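Local coordinates for sortase family protein (Clostridium perfringens, PDB 4D70) that probably cleaves the sorting signal of cell-surface proteins and transfers them to an amino-group acceptor, as a class D sortase transpeptidase, at residues I64-I69 with D121-G126; H72-E77 with E85-H90; G78-V83 with H90-A95; N102-G107 with L156-D161; T164-T169 with I179-L184. All blocks are in the same frame, centred on the assembly; numbering follows the deposited sequence.

Contact 1: I64-I69 with D121-G126; sequences IDIEKI and DKLQVG
Ile66, the last residue of strand 60-66, meets Leu123 through a single branch. Its CG2 lies anti to the backbone N, with CG1 turned beside the N, and this puts the CG2 methyl 3.7 Å from Leu123 CD2. The two side chains cross at about a right angle, and Ile66 also packs on Val71 and Ile129. The chain then makes a short 3-10 turn at residues 67-68, closed by a backbone bond of 3.2 Å from Ile69 N to Ile66 O. This turn is the connection between strands 60-66 and 71-77, and the contact joins it to the loop leading into strand 128-132, the other neighbour of 60-66, at the edge of the sortase beta-barrel. Lys68 comes next and slides past Leu123 in the opposite sense, its CB 3.8 Å from Leu123 CD2. Its chain leaves anti to the backbone N (chi1 180°), and bends at chi2 and chi4 bring NZ to two oxygens of the second segment. Lys68 NZ donates to Lys122 O at 3.2 Å. A second bond joins Lys68 NZ to Gln124 OE1 at 3.0 Å, the nitrogen tilted slightly from the amide carbonyl plane. Lys68 NZ has its strongest polar partner in Asp127, with which it forms a salt bridge; the same carboxylate also accepts from Gln124 N. At Ile69 the contact turns apolar again: Ile69 CG2 sits 3.9 Å from Leu123 CD2, and the same methyl touches Lys122 CB at 4.0 Å. Ile69 CD1 reaches the other branch of the leucine, Leu123 CD1, at 4.1 Å.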
# COMPACT_ATOMS: atom_id res chain seq x y z
N ILE A 64 -0.38 -4.12 6.12
CA ILE A 64 -1.00 -4.82 5.01
C ILE A 64 -0.86 -6.32 5.21
O ILE A 64 0.23 -6.86 5.45
CB ILE A 64 -0.40 -4.37 3.66
CG1 ILE A 64 -1.08 -5.10 2.48
CG2 ILE A 64 1.13 -4.60 3.60
CD1 ILE A 64 -0.88 -4.39 1.14
N ASP A 65 -1.98 -7.02 5.07
CA ASP A 65 -2.01 -8.48 5.07
C ASP A 65 -2.76 -8.98 3.86
O ASP A 65 -3.88 -8.55 3.60
CB ASP A 65 -2.74 -8.97 6.33
CG ASP A 65 -1.99 -8.61 7.58
OD1 ASP A 65 -1.02 -9.35 7.88
OD2 ASP A 65 -2.28 -7.55 8.18
N ILE A 66 -2.10 -9.82 3.07
CA ILE A 66 -2.71 -10.52 1.96
C ILE A 66 -2.50 -12.02 2.10
O ILE A 66 -1.45 -12.58 1.75
CB ILE A 66 -2.11 -10.08 0.62
CG1 ILE A 66 -2.04 -8.52 0.58
CG2 ILE A 66 -2.92 -10.63 -0.47
CD1 ILE A 66 -1.39 -8.01 -0.67
N GLU A 67 -3.52 -12.67 2.62
CA GLU A 67 -3.43 -14.07 3.02
C GLU A 67 -3.03 -14.93 1.84
O GLU A 67 -2.22 -15.81 1.99
CB GLU A 67 -4.75 -14.58 3.63
CG GLU A 67 -5.20 -13.84 4.90
CD GLU A 67 -4.13 -13.79 5.99
OE1 GLU A 67 -3.46 -14.85 6.16
OE2 GLU A 67 -3.98 -12.70 6.64
N LYS A 68 -3.56 -14.64 0.65
CA LYS A 68 -3.37 -15.53 -0.51
C LYS A 68 -1.92 -15.70 -0.91
O LYS A 68 -1.54 -16.77 -1.40
CB LYS A 68 -4.18 -15.03 -1.65
CG LYS A 68 -4.12 -15.82 -2.94
CD LYS A 68 -5.30 -16.72 -3.05
CE LYS A 68 -5.42 -17.31 -4.45
NZ LYS A 68 -5.78 -16.40 -5.55
N ILE A 69 -1.10 -14.69 -0.63
CA ILE A 69 0.32 -14.72 -0.97
C ILE A 69 1.29 -14.52 0.21
O ILE A 69 2.46 -14.26 -0.00
CB ILE A 69 0.65 -13.74 -2.10
CG1 ILE A 69 0.24 -12.31 -1.74
CG2 ILE A 69 -0.08 -14.22 -3.36
CD1 ILE A 69 0.74 -11.28 -2.74
N ASP A 121 1.38 -11.89 -8.83
CA ASP A 121 0.67 -12.44 -10.01
C ASP A 121 -0.31 -13.60 -9.63
O ASP A 121 -1.16 -14.00 -10.44
CB ASP A 121 1.68 -12.96 -11.00
CG ASP A 121 2.65 -13.93 -10.31
OD1 ASP A 121 3.58 -13.50 -9.59
OD2 ASP A 121 2.38 -15.12 -10.33
N LYS A 122 -0.20 -14.14 -8.42
CA LYS A 122 -1.14 -15.13 -7.98
C LYS A 122 -2.45 -14.56 -7.48
O LYS A 122 -3.40 -15.27 -7.35
CB LYS A 122 -0.52 -16.00 -6.90
CG LYS A 122 0.83 -16.58 -7.37
CD LYS A 122 0.86 -18.07 -7.14
CE LYS A 122 2.26 -18.62 -6.99
NZ LYS A 122 2.50 -18.82 -5.54
N LEU A 123 -2.50 -13.26 -7.20
CA LEU A 123 -3.73 -12.69 -6.75
C LEU A 123 -4.77 -12.69 -7.87
O LEU A 123 -4.44 -12.48 -9.01
CB LEU A 123 -3.52 -11.25 -6.23
CG LEU A 123 -2.69 -11.16 -4.96
CD1 LEU A 123 -2.56 -9.73 -4.53
CD2 LEU A 123 -3.30 -12.03 -3.86
N GLN A 124 -6.04 -12.85 -7.51
CA GLN A 124 -7.10 -12.88 -8.43
C GLN A 124 -8.17 -11.97 -8.03
O GLN A 124 -8.25 -11.62 -6.87
CB GLN A 124 -7.73 -14.31 -8.52
CG GLN A 124 -6.71 -15.37 -9.01
CD GLN A 124 -7.39 -16.74 -8.91
OE1 GLN A 124 -7.56 -17.28 -7.83
NE2 GLN A 124 -7.88 -17.22 -10.03
N VAL A 125 -9.06 -11.69 -8.98
CA VAL A 125 -10.25 -10.90 -8.68
C VAL A 125 -11.03 -11.64 -7.57
O VAL A 125 -11.19 -12.88 -7.61
CB VAL A 125 -11.13 -10.84 -9.94
CG1 VAL A 125 -12.57 -10.44 -9.58
CG2 VAL A 125 -10.50 -9.89 -10.97
N GLY A 126 -11.45 -10.92 -6.54
CA GLY A 126 -12.14 -11.56 -5.41
C GLY A 126 -11.25 -11.86 -4.21
O GLY A 126 -11.76 -12.04 -3.11

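Contact 2: H72-E77 with E85-H90; sequences HTVIAE and ENNIGH
Glu77 and His90 show how a histidine is oriented from its edge. From His90 CB, which lies 3.6 Å from Ala76 O, the chain runs to CG, anti to the backbone N (chi1 167°). That turn swings the ring across the end of Glu77, whose OE1 lies 3.5 Å from His90 CG. At the next atom, His90 ND1 donates to Glu77 OE1 over 2.7 Å. The carboxylate oxygen is met on its syn side and lies nearly in the ring plane, with the carboxylate turned 45° from it. CE1 lies beside the same oxygen, and CD2 faces the ring of Phe103. At the tip, NE2 donates to Ala95 O, which with the ND1 bond fixes the ring's rotation. Behind the pair, backbone bonds of the parallel strands link Ala76 N to Ile88 O (2.9 Å) and His90 N to Ala76 O (2.8 Å). A water accepts from Asn87 ND2 and Ile88 N and donates to Val74 O, bridging the two segments at the start of strand 88-90. Strands 71-77 and 88-90 are the parallel arms of a beta-alpha-beta unit linked by helix 81-86, flanked by strands 60-66 and 101-109, with helix 29-39 against Val74 and Asn87.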
# COMPACT_ATOMS: atom_id res chain seq x y z
N HIS A 72 2.54 -9.96 4.88
CA HIS A 72 2.19 -9.52 6.22
C HIS A 72 3.25 -8.53 6.58
O HIS A 72 4.29 -8.89 7.12
CB HIS A 72 2.21 -10.68 7.24
CG HIS A 72 1.27 -11.78 6.87
ND1 HIS A 72 -0.10 -11.64 7.00
CD2 HIS A 72 1.48 -12.99 6.30
CE1 HIS A 72 -0.68 -12.73 6.55
NE2 HIS A 72 0.25 -13.55 6.10
N THR A 73 3.01 -7.25 6.29
CA THR A 73 4.04 -6.27 6.57
C THR A 73 3.43 -4.91 6.79
O THR A 73 2.31 -4.81 7.25
CB THR A 73 5.16 -6.30 5.50
OG1 THR A 73 6.24 -5.46 5.90
CG2 THR A 73 4.67 -5.81 4.13
N VAL A 74 4.21 -3.87 6.53
CA VAL A 74 3.88 -2.51 6.87
C VAL A 74 3.97 -1.67 5.59
O VAL A 74 4.68 -2.04 4.66
CB VAL A 74 4.86 -1.93 7.90
CG1 VAL A 74 6.28 -1.82 7.33
CG2 VAL A 74 4.42 -0.58 8.40
N ILE A 75 3.21 -0.58 5.58
CA ILE A 75 3.24 0.40 4.52
C ILE A 75 3.85 1.65 5.03
O ILE A 75 3.39 2.16 6.02
CB ILE A 75 1.87 0.67 3.93
CG1 ILE A 75 1.34 -0.66 3.32
CG2 ILE A 75 1.95 1.77 2.82
CD1 ILE A 75 -0.13 -0.64 3.03
N ALA A 76 4.87 2.14 4.34
CA ALA A 76 5.50 3.44 4.72
C ALA A 76 4.92 4.60 3.94
O ALA A 76 4.47 4.43 2.83
CB ALA A 76 7.00 3.38 4.48
N GLU A 77 4.98 5.80 4.50
CA GLU A 77 4.64 6.97 3.74
C GLU A 77 5.68 7.36 2.71
O GLU A 77 6.87 7.30 2.96
CB GLU A 77 4.41 8.17 4.66
CG GLU A 77 4.01 9.47 3.97
CD GLU A 77 2.68 9.42 3.22
OE1 GLU A 77 1.99 8.38 3.26
OE2 GLU A 77 2.32 10.42 2.57
N GLU A 85 13.26 1.64 -1.36
CA GLU A 85 14.37 0.74 -1.20
C GLU A 85 14.09 -0.22 -0.07
O GLU A 85 14.39 -1.41 -0.16
CB GLU A 85 15.64 1.52 -0.93
CG GLU A 85 16.90 0.70 -1.11
CD GLU A 85 18.13 1.60 -1.23
OE1 GLU A 85 18.21 2.58 -0.44
OE2 GLU A 85 19.00 1.32 -2.08
N ASN A 86 13.46 0.28 1.00
CA ASN A 86 13.21 -0.55 2.17
C ASN A 86 11.80 -0.99 2.43
O ASN A 86 11.58 -1.94 3.17
CB ASN A 86 13.71 0.20 3.37
CG ASN A 86 15.21 0.20 3.41
OD1 ASN A 86 15.81 -0.86 3.47
ND2 ASN A 86 15.81 1.37 3.31
N ASN A 87 10.84 -0.28 1.87
CA ASN A 87 9.47 -0.58 2.20
C ASN A 87 8.56 -0.45 1.01
O ASN A 87 8.86 0.20 0.03
CB ASN A 87 8.96 0.38 3.26
CG ASN A 87 9.48 0.08 4.64
OD1 ASN A 87 10.15 0.92 5.26
ND2 ASN A 87 9.12 -1.04 5.17
N ILE A 88 7.39 -1.04 1.18
CA ILE A 88 6.24 -0.71 0.35
C ILE A 88 5.87 0.72 0.71
O ILE A 88 5.86 1.07 1.88
CB ILE A 88 5.05 -1.60 0.73
CG1 ILE A 88 5.28 -3.07 0.40
CG2 ILE A 88 3.79 -1.13 0.05
CD1 ILE A 88 4.18 -3.94 0.98
N GLY A 89 5.52 1.53 -0.26
CA GLY A 89 5.32 2.96 -0.00
C GLY A 89 3.98 3.47 -0.46
O GLY A 89 3.37 2.90 -1.38
N HIS A 90 3.49 4.51 0.20
CA HIS A 90 2.18 5.11 -0.12
C HIS A 90 2.44 6.31 -1.01
O HIS A 90 3.21 7.21 -0.64
CB HIS A 90 1.44 5.47 1.16
CG HIS A 90 0.25 6.34 0.96
ND1 HIS A 90 0.11 7.60 1.52
CD2 HIS A 90 -0.88 6.12 0.27
CE1 HIS A 90 -1.06 8.11 1.18
NE2 HIS A 90 -1.66 7.23 0.40
O HOH W 1 7.17 -2.35 3.85

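Contact 3: G78-V83 with H90-A95; sequences GSTLDV and HFENTA
Ser79 carries its OG between the backbone N and the carbonyl carbon (chi1 64°), and Glu92 bends at chi2 (89°); together these turns bring the hydroxyl to the syn side of a carboxylate oxygen. Ser79 OG donates to Glu92 OE1 at 2.7 Å, close to the carboxylate plane. The second oxygen serves the backbone of the same serine: Ser79 N reaches Glu92 OE2 over 3.0 Å in an almost straight bond, approaching from well above the carboxylate plane. Two bonds of different directions thus fix the rotation of the carboxylate. Ser79 CB lies over one face of the Phe91 ring, 4.3 Å from its centroid, in a CH-pi contact, and Ser79 OG is 3.6 Å from Phe91 CD2. Gly78 N adds a weak bond of 3.0 Å to His90 O, continuing the parallel pairing of the strands just behind. The glutamate is offered by a type I turn from Phe91 to Thr94, in which Phe91 O accepts both Thr94 N and, at 2.7 Å, Thr94 OG1. Thr80 is the N-cap of helix 81-86, its OG1 taking a weak bond from Val83 N. The arrangement belongs to a beta-alpha-beta unit, tying the loop that enters the helix to the turn that leaves the second strand.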
# COMPACT_ATOMS: atom_id res chain seq x y z
N GLY A 78 5.22 7.71 1.51
CA GLY A 78 6.09 8.14 0.45
C GLY A 78 6.36 7.11 -0.61
O GLY A 78 6.24 5.90 -0.37
N SER A 79 6.73 7.60 -1.78
CA SER A 79 7.07 6.71 -2.87
C SER A 79 8.37 7.15 -3.53
O SER A 79 8.56 6.89 -4.70
CB SER A 79 5.95 6.66 -3.89
OG SER A 79 5.80 7.93 -4.49
N THR A 80 9.27 7.79 -2.78
CA THR A 80 10.59 8.15 -3.30
C THR A 80 11.45 6.90 -3.35
O THR A 80 11.13 5.89 -2.73
CB THR A 80 11.31 9.14 -2.39
OG1 THR A 80 11.44 8.56 -1.08
CG2 THR A 80 10.54 10.43 -2.31
N LEU A 81 12.57 7.01 -4.04
CA LEU A 81 13.50 5.88 -4.15
C LEU A 81 14.01 5.44 -2.81
O LEU A 81 14.18 4.24 -2.55
CB LEU A 81 14.67 6.24 -5.04
CG LEU A 81 14.43 5.84 -6.49
CD1 LEU A 81 13.44 6.78 -7.15
CD2 LEU A 81 15.76 5.87 -7.22
N ASP A 82 14.24 6.42 -1.95
CA ASP A 82 14.71 6.13 -0.63
C ASP A 82 13.74 5.32 0.18
O ASP A 82 14.15 4.46 0.94
CB ASP A 82 15.01 7.43 0.13
CG ASP A 82 16.32 8.04 -0.24
OD1 ASP A 82 16.94 7.67 -1.29
OD2 ASP A 82 16.73 8.91 0.55
N VAL A 83 12.45 5.63 0.08
CA VAL A 83 11.45 4.88 0.84
C VAL A 83 11.35 3.49 0.27
O VAL A 83 11.47 2.49 1.00
CB VAL A 83 10.06 5.58 0.80
CG1 VAL A 83 9.00 4.65 1.37
CG2 VAL A 83 10.11 6.91 1.59
N HIS A 90 3.49 4.51 0.20
CA HIS A 90 2.18 5.11 -0.12
C HIS A 90 2.44 6.31 -1.01
O HIS A 90 3.21 7.21 -0.64
CB HIS A 90 1.44 5.47 1.16
CG HIS A 90 0.25 6.34 0.96
ND1 HIS A 90 0.11 7.60 1.52
CD2 HIS A 90 -0.88 6.12 0.27
CE1 HIS A 90 -1.06 8.11 1.18
NE2 HIS A 90 -1.66 7.23 0.40
N PHE A 91 1.80 6.35 -2.17
CA PHE A 91 1.90 7.54 -3.02
C PHE A 91 1.29 8.76 -2.31
O PHE A 91 0.11 8.78 -1.90
CB PHE A 91 1.22 7.40 -4.35
CG PHE A 91 1.89 6.47 -5.30
CD1 PHE A 91 1.56 5.14 -5.32
CD2 PHE A 91 2.84 6.95 -6.22
CE1 PHE A 91 2.16 4.26 -6.21
CE2 PHE A 91 3.47 6.06 -7.11
CZ PHE A 91 3.11 4.72 -7.12
N GLU A 92 2.10 9.80 -2.27
CA GLU A 92 1.88 11.01 -1.46
C GLU A 92 0.50 11.66 -1.59
O GLU A 92 -0.14 12.01 -0.61
CB GLU A 92 3.01 12.04 -1.79
CG GLU A 92 4.41 11.56 -1.31
CD GLU A 92 5.27 10.70 -2.31
OE1 GLU A 92 4.72 10.10 -3.29
OE2 GLU A 92 6.55 10.59 -2.09
N ASN A 93 0.06 11.89 -2.78
CA ASN A 93 -1.19 12.65 -2.91
C ASN A 93 -2.42 11.75 -3.10
O ASN A 93 -3.42 12.15 -3.66
CB ASN A 93 -1.04 13.63 -4.06
CG ASN A 93 0.09 14.63 -3.82
OD1 ASN A 93 0.14 15.29 -2.80
ND2 ASN A 93 1.02 14.68 -4.74
N THR A 94 -2.34 10.52 -2.62
CA THR A 94 -3.48 9.63 -2.71
C THR A 94 -4.15 9.43 -1.37
O THR A 94 -3.57 9.65 -0.31
CB THR A 94 -3.08 8.29 -3.36
OG1 THR A 94 -2.22 7.53 -2.51
CG2 THR A 94 -2.40 8.57 -4.69
N ALA A 95 -5.41 9.01 -1.43
CA ALA A 95 -6.19 8.75 -0.24
C ALA A 95 -5.46 7.89 0.75
O ALA A 95 -4.62 7.04 0.41
CB ALA A 95 -7.50 8.06 -0.62

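Contact 4: N102-G107 with L156-D161; sequences NFSIAG and LNQNLD
Asn102 and Gln158 make the dense half of this contact, with two side-chain amides joined in a polar network. The Gln158 amide grips the backbone of Asn102 at both ends. Its OE1 receives Asn102 N at 2.9 Å, from well above the amide plane, and its NE2 donates to Asn102 O at 2.9 Å, with that oxygen in the amide plane. The second N-H of Gln158 NE2 turns back to Leu156 O (2.8 Å), and a bend at chi2 (-60°) folds the chain into this position. The Asn102 amide answers: ND2 donates to Asn157 O at 2.9 Å and also to Val155 O, while OD1 is met by Thr166 OG1, its strongest partner. The two amide planes lie only 8° apart. Asn102 O is shared, since Ser104 OG also donates to it at 3.1 Å. The remainder is sparser. Leu156 CD2 packs against both CB and OG of Ser104, each at 3.7 Å, and the rest of the second segment runs outward into solvent. There Asn159 OD1 takes Asp161 N in an Asx turn that shapes the exposed end without touching the strand. The 156-161 segment belongs to the loop between strands 137-148 and 163-171, probably equivalent to the beta6/beta7 loop that borders the sorting-signal groove in other sortases. Because both hydrogens of each amide nitrogen are used and each amide oxygen accepts a bond, Gln158 OE1 from Ala95 N as well as Asn102 N, the orientation of both amides is set, and polar bonds mainly fix the loop to strand 101-109.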
# COMPACT_ATOMS: atom_id res chain seq x y z
N ASN A 102 -8.60 6.78 -3.75
CA ASN A 102 -7.89 5.58 -4.19
C ASN A 102 -6.56 5.55 -3.48
O ASN A 102 -5.62 6.18 -3.89
CB ASN A 102 -7.80 5.65 -5.71
CG ASN A 102 -6.72 4.76 -6.31
OD1 ASN A 102 -6.40 3.73 -5.76
ND2 ASN A 102 -6.21 5.14 -7.46
N PHE A 103 -6.51 4.77 -2.41
CA PHE A 103 -5.32 4.57 -1.59
C PHE A 103 -4.32 3.76 -2.43
O PHE A 103 -4.56 2.58 -2.69
CB PHE A 103 -5.74 3.76 -0.32
CG PHE A 103 -4.59 3.23 0.49
CD1 PHE A 103 -3.61 4.10 0.99
CD2 PHE A 103 -4.48 1.89 0.79
CE1 PHE A 103 -2.55 3.61 1.72
CE2 PHE A 103 -3.41 1.39 1.50
CZ PHE A 103 -2.44 2.25 1.99
N SER A 104 -3.23 4.42 -2.82
CA SER A 104 -2.28 3.86 -3.74
C SER A 104 -0.92 3.57 -3.16
O SER A 104 -0.35 4.35 -2.40
CB SER A 104 -2.07 4.80 -4.91
OG SER A 104 -3.28 4.98 -5.60
N ILE A 105 -0.43 2.37 -3.46
CA ILE A 105 0.83 1.90 -2.90
C ILE A 105 1.75 1.42 -3.98
O ILE A 105 1.32 0.90 -5.03
CB ILE A 105 0.64 0.94 -1.74
CG1 ILE A 105 -0.09 -0.33 -2.08
CG2 ILE A 105 -0.17 1.68 -0.68
CD1 ILE A 105 -0.05 -1.39 -0.98
N ALA A 106 3.05 1.58 -3.73
CA ALA A 106 4.10 1.25 -4.73
C ALA A 106 4.91 0.12 -4.17
O ALA A 106 5.35 0.17 -3.01
CB ALA A 106 5.00 2.44 -4.98
N GLY A 107 5.08 -0.90 -4.97
CA GLY A 107 5.78 -2.09 -4.57
C GLY A 107 6.96 -2.42 -5.45
O GLY A 107 7.33 -3.56 -5.63
N LEU A 156 -3.27 6.33 -10.58
CA LEU A 156 -3.30 7.04 -9.31
C LEU A 156 -4.46 8.03 -9.17
O LEU A 156 -4.58 8.67 -8.10
CB LEU A 156 -1.99 7.79 -9.08
CG LEU A 156 -0.74 6.95 -9.23
CD1 LEU A 156 0.48 7.79 -8.95
CD2 LEU A 156 -0.82 5.78 -8.25
N ASN A 157 -5.34 8.09 -10.14
CA ASN A 157 -6.45 9.04 -10.04
C ASN A 157 -7.32 8.79 -8.80
O ASN A 157 -7.48 7.64 -8.35
CB ASN A 157 -7.30 8.96 -11.30
CG ASN A 157 -6.65 9.67 -12.48
OD1 ASN A 157 -5.58 10.25 -12.37
ND2 ASN A 157 -7.28 9.57 -13.62
N GLN A 158 -7.89 9.86 -8.27
CA GLN A 158 -8.71 9.88 -7.09
C GLN A 158 -10.17 10.16 -7.44
O GLN A 158 -10.55 11.30 -7.66
CB GLN A 158 -8.22 10.97 -6.12
CG GLN A 158 -6.76 10.77 -5.70
CD GLN A 158 -6.56 9.42 -4.98
OE1 GLN A 158 -7.06 9.23 -3.89
NE2 GLN A 158 -5.74 8.53 -5.56
N ASN A 159 -10.97 9.12 -7.49
CA ASN A 159 -12.41 9.21 -7.64
C ASN A 159 -13.04 9.15 -6.26
O ASN A 159 -13.14 8.07 -5.63
CB ASN A 159 -12.96 8.04 -8.52
CG ASN A 159 -14.50 8.05 -8.65
OD1 ASN A 159 -15.21 8.92 -8.09
ND2 ASN A 159 -15.01 7.06 -9.36
N LEU A 160 -13.48 10.33 -5.78
CA LEU A 160 -14.05 10.44 -4.46
C LEU A 160 -15.46 9.88 -4.32
O LEU A 160 -15.95 9.84 -3.23
CB LEU A 160 -13.97 11.89 -3.98
CG LEU A 160 -12.56 12.49 -3.95
CD1 LEU A 160 -12.64 13.96 -3.50
CD2 LEU A 160 -11.55 11.75 -3.11
N ASP A 161 -16.07 9.45 -5.42
CA ASP A 161 -17.35 8.73 -5.37
C ASP A 161 -17.15 7.28 -4.90
O ASP A 161 -18.13 6.64 -4.53
CB ASP A 161 -17.99 8.77 -6.79
CG ASP A 161 -19.41 8.17 -6.85
OD1 ASP A 161 -20.18 8.50 -5.96
OD2 ASP A 161 -19.77 7.37 -7.78

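Contact 5: T164-T169 with I179-L184; sequences TMTIVT and IVKAKL
Met165 and Ala182 form the first of two hydrogen-bonded pairs in an antiparallel strand pair. Met165 N donates to Ala182 O at 2.8 Å, and Ala182 N returns to Met165 O at 3.0 Å. The second pair is Ile167 with Val180, its donors in the carbonyl planes: Ile167 N to Val180 O measures 2.8 Å, and Val180 N to Ile167 O 3.1 Å. Between them, Thr166 CA approaches Val180 O at 3.2 Å as a CA-H...O contact, and Lys181 CA does likewise to Met165 O. Strands 163-171 and 176-184 are a beta hairpin, the last two strands of the sortase barrel, and their short segments run 160° apart in direction. Polar side chains meet on the face of Thr164, Thr166 and Lys181. Thr166 and Lys181 lie side by side, pointing the same way, and the bent end of the lysine brings NZ back to donate to Thr166 OG1 at 2.8 Å. With Asn102 as the hydroxyl's stronger partner and Lys181 NZ also donating to Val155 O, the pair ties the hairpin to the adjacent strand and loop. A water bonds to Thr164 OG1 and donates to Met165 O. Apolar contacts occupy both faces. On the face of Thr166 and Lys181, Ile179 CG1 turns beside the backbone N and CD1 folds at chi2 (-57°), laying CD1 4.0 Å from Val168 CG1. On the opposite face Met165 CG rests 3.9 Å from Ala182 CB, and the methionine also packs on Ile129 and Ile131 of strand 128-132, while Ile167 packs on Phe117 and Ile120.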
# COMPACT_ATOMS: atom_id res chain seq x y z
N THR A 164 -11.39 2.94 -2.91
CA THR A 164 -10.64 1.93 -3.61
C THR A 164 -9.21 2.02 -3.25
O THR A 164 -8.80 2.88 -2.48
CB THR A 164 -10.73 2.09 -5.16
OG1 THR A 164 -10.13 3.34 -5.58
CG2 THR A 164 -12.13 2.04 -5.63
N MET A 165 -8.46 1.02 -3.70
CA MET A 165 -7.04 1.02 -3.49
C MET A 165 -6.36 0.43 -4.69
O MET A 165 -7.00 -0.19 -5.53
CB MET A 165 -6.55 0.28 -2.22
CG MET A 165 -6.72 -1.22 -2.22
SD MET A 165 -5.85 -2.00 -0.85
CE MET A 165 -4.15 -1.82 -1.36
N THR A 166 -5.04 0.69 -4.77
CA THR A 166 -4.25 0.35 -5.96
C THR A 166 -2.88 -0.08 -5.51
O THR A 166 -2.31 0.52 -4.63
CB THR A 166 -4.06 1.58 -6.91
OG1 THR A 166 -5.36 2.04 -7.37
CG2 THR A 166 -3.24 1.22 -8.19
N ILE A 167 -2.39 -1.17 -6.09
CA ILE A 167 -0.99 -1.62 -5.90
C ILE A 167 -0.29 -1.57 -7.23
O ILE A 167 -0.80 -2.08 -8.20
CB ILE A 167 -0.93 -3.06 -5.36
CG1 ILE A 167 -1.75 -3.18 -4.08
CG2 ILE A 167 0.54 -3.45 -5.15
CD1 ILE A 167 -1.60 -4.48 -3.32
N VAL A 168 0.82 -0.89 -7.29
CA VAL A 168 1.63 -0.78 -8.50
C VAL A 168 2.97 -1.50 -8.34
O VAL A 168 3.74 -1.18 -7.43
CB VAL A 168 1.97 0.72 -8.77
CG1 VAL A 168 2.73 0.89 -10.10
CG2 VAL A 168 0.69 1.53 -8.79
N THR A 169 3.22 -2.46 -9.22
CA THR A 169 4.51 -3.17 -9.30
C THR A 169 4.92 -3.19 -10.75
O THR A 169 4.24 -2.61 -11.59
CB THR A 169 4.42 -4.61 -8.75
OG1 THR A 169 3.35 -5.35 -9.42
CG2 THR A 169 4.15 -4.63 -7.30
N ILE A 179 -0.81 -3.63 -12.30
CA ILE A 179 -1.75 -2.89 -11.47
C ILE A 179 -2.81 -3.81 -10.88
O ILE A 179 -3.52 -4.48 -11.57
CB ILE A 179 -2.46 -1.82 -12.31
CG1 ILE A 179 -1.43 -0.99 -13.15
CG2 ILE A 179 -3.32 -0.93 -11.44
CD1 ILE A 179 -0.36 -0.30 -12.34
N VAL A 180 -2.99 -3.74 -9.57
CA VAL A 180 -4.05 -4.41 -8.86
C VAL A 180 -4.90 -3.34 -8.21
O VAL A 180 -4.37 -2.54 -7.43
CB VAL A 180 -3.44 -5.34 -7.80
CG1 VAL A 180 -4.53 -6.03 -7.00
CG2 VAL A 180 -2.59 -6.43 -8.45
N LYS A 181 -6.19 -3.35 -8.50
CA LYS A 181 -7.16 -2.46 -7.88
C LYS A 181 -8.18 -3.25 -7.10
O LYS A 181 -8.53 -4.41 -7.47
CB LYS A 181 -7.86 -1.59 -8.94
CG LYS A 181 -6.84 -0.54 -9.54
CD LYS A 181 -7.54 0.48 -10.44
CE LYS A 181 -6.65 1.66 -10.84
NZ LYS A 181 -6.57 2.69 -9.76
N ALA A 182 -8.69 -2.64 -6.05
CA ALA A 182 -9.56 -3.32 -5.12
C ALA A 182 -10.51 -2.25 -4.54
O ALA A 182 -10.15 -1.06 -4.41
CB ALA A 182 -8.73 -3.97 -4.03
N LYS A 183 -11.72 -2.68 -4.23
CA LYS A 183 -12.74 -1.82 -3.67
C LYS A 183 -12.99 -2.17 -2.20
O LYS A 183 -12.93 -3.34 -1.82
CB LYS A 183 -14.05 -1.99 -4.44
CG LYS A 183 -14.57 -3.44 -4.39
CD LYS A 183 -15.95 -3.72 -5.05
CE LYS A 183 -16.41 -5.16 -4.70
NZ LYS A 183 -17.68 -5.53 -5.38
N LEU A 184 -13.28 -1.17 -1.41
CA LEU A 184 -13.53 -1.39 0.01
C LEU A 184 -14.80 -2.20 0.21
O LEU A 184 -15.83 -1.90 -0.40
CB LEU A 184 -13.65 -0.07 0.75
CG LEU A 184 -13.72 -0.14 2.29
CD1 LEU A 184 -12.39 -0.54 2.90
CD2 LEU A 184 -14.13 1.20 2.89
O HOH W 2 -8.54 1.68 -7.28

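From the N terminus, contact 1 opens at strand 60-66 and closes at 121-126, just before strand 128-132. Within that long loop fall contacts 2 and 3, which cross, their segments alternating, and which share His90; contact 2 joins the two strands of the beta-alpha-beta unit, and contact 3 ties the entrance of its helix to the loop after strand 88-90. Contact 4 starts inside the same loop but ends beyond it, at 156-161, so it crosses contact 1 and ties strand 101-109 to the loop before strand 163-171. Contact 5 follows in series, closing the C-terminal hairpin. Strand 101-109 pairs with both 88-90 and 163-171, linking the unit of contact 2 to that hairpin.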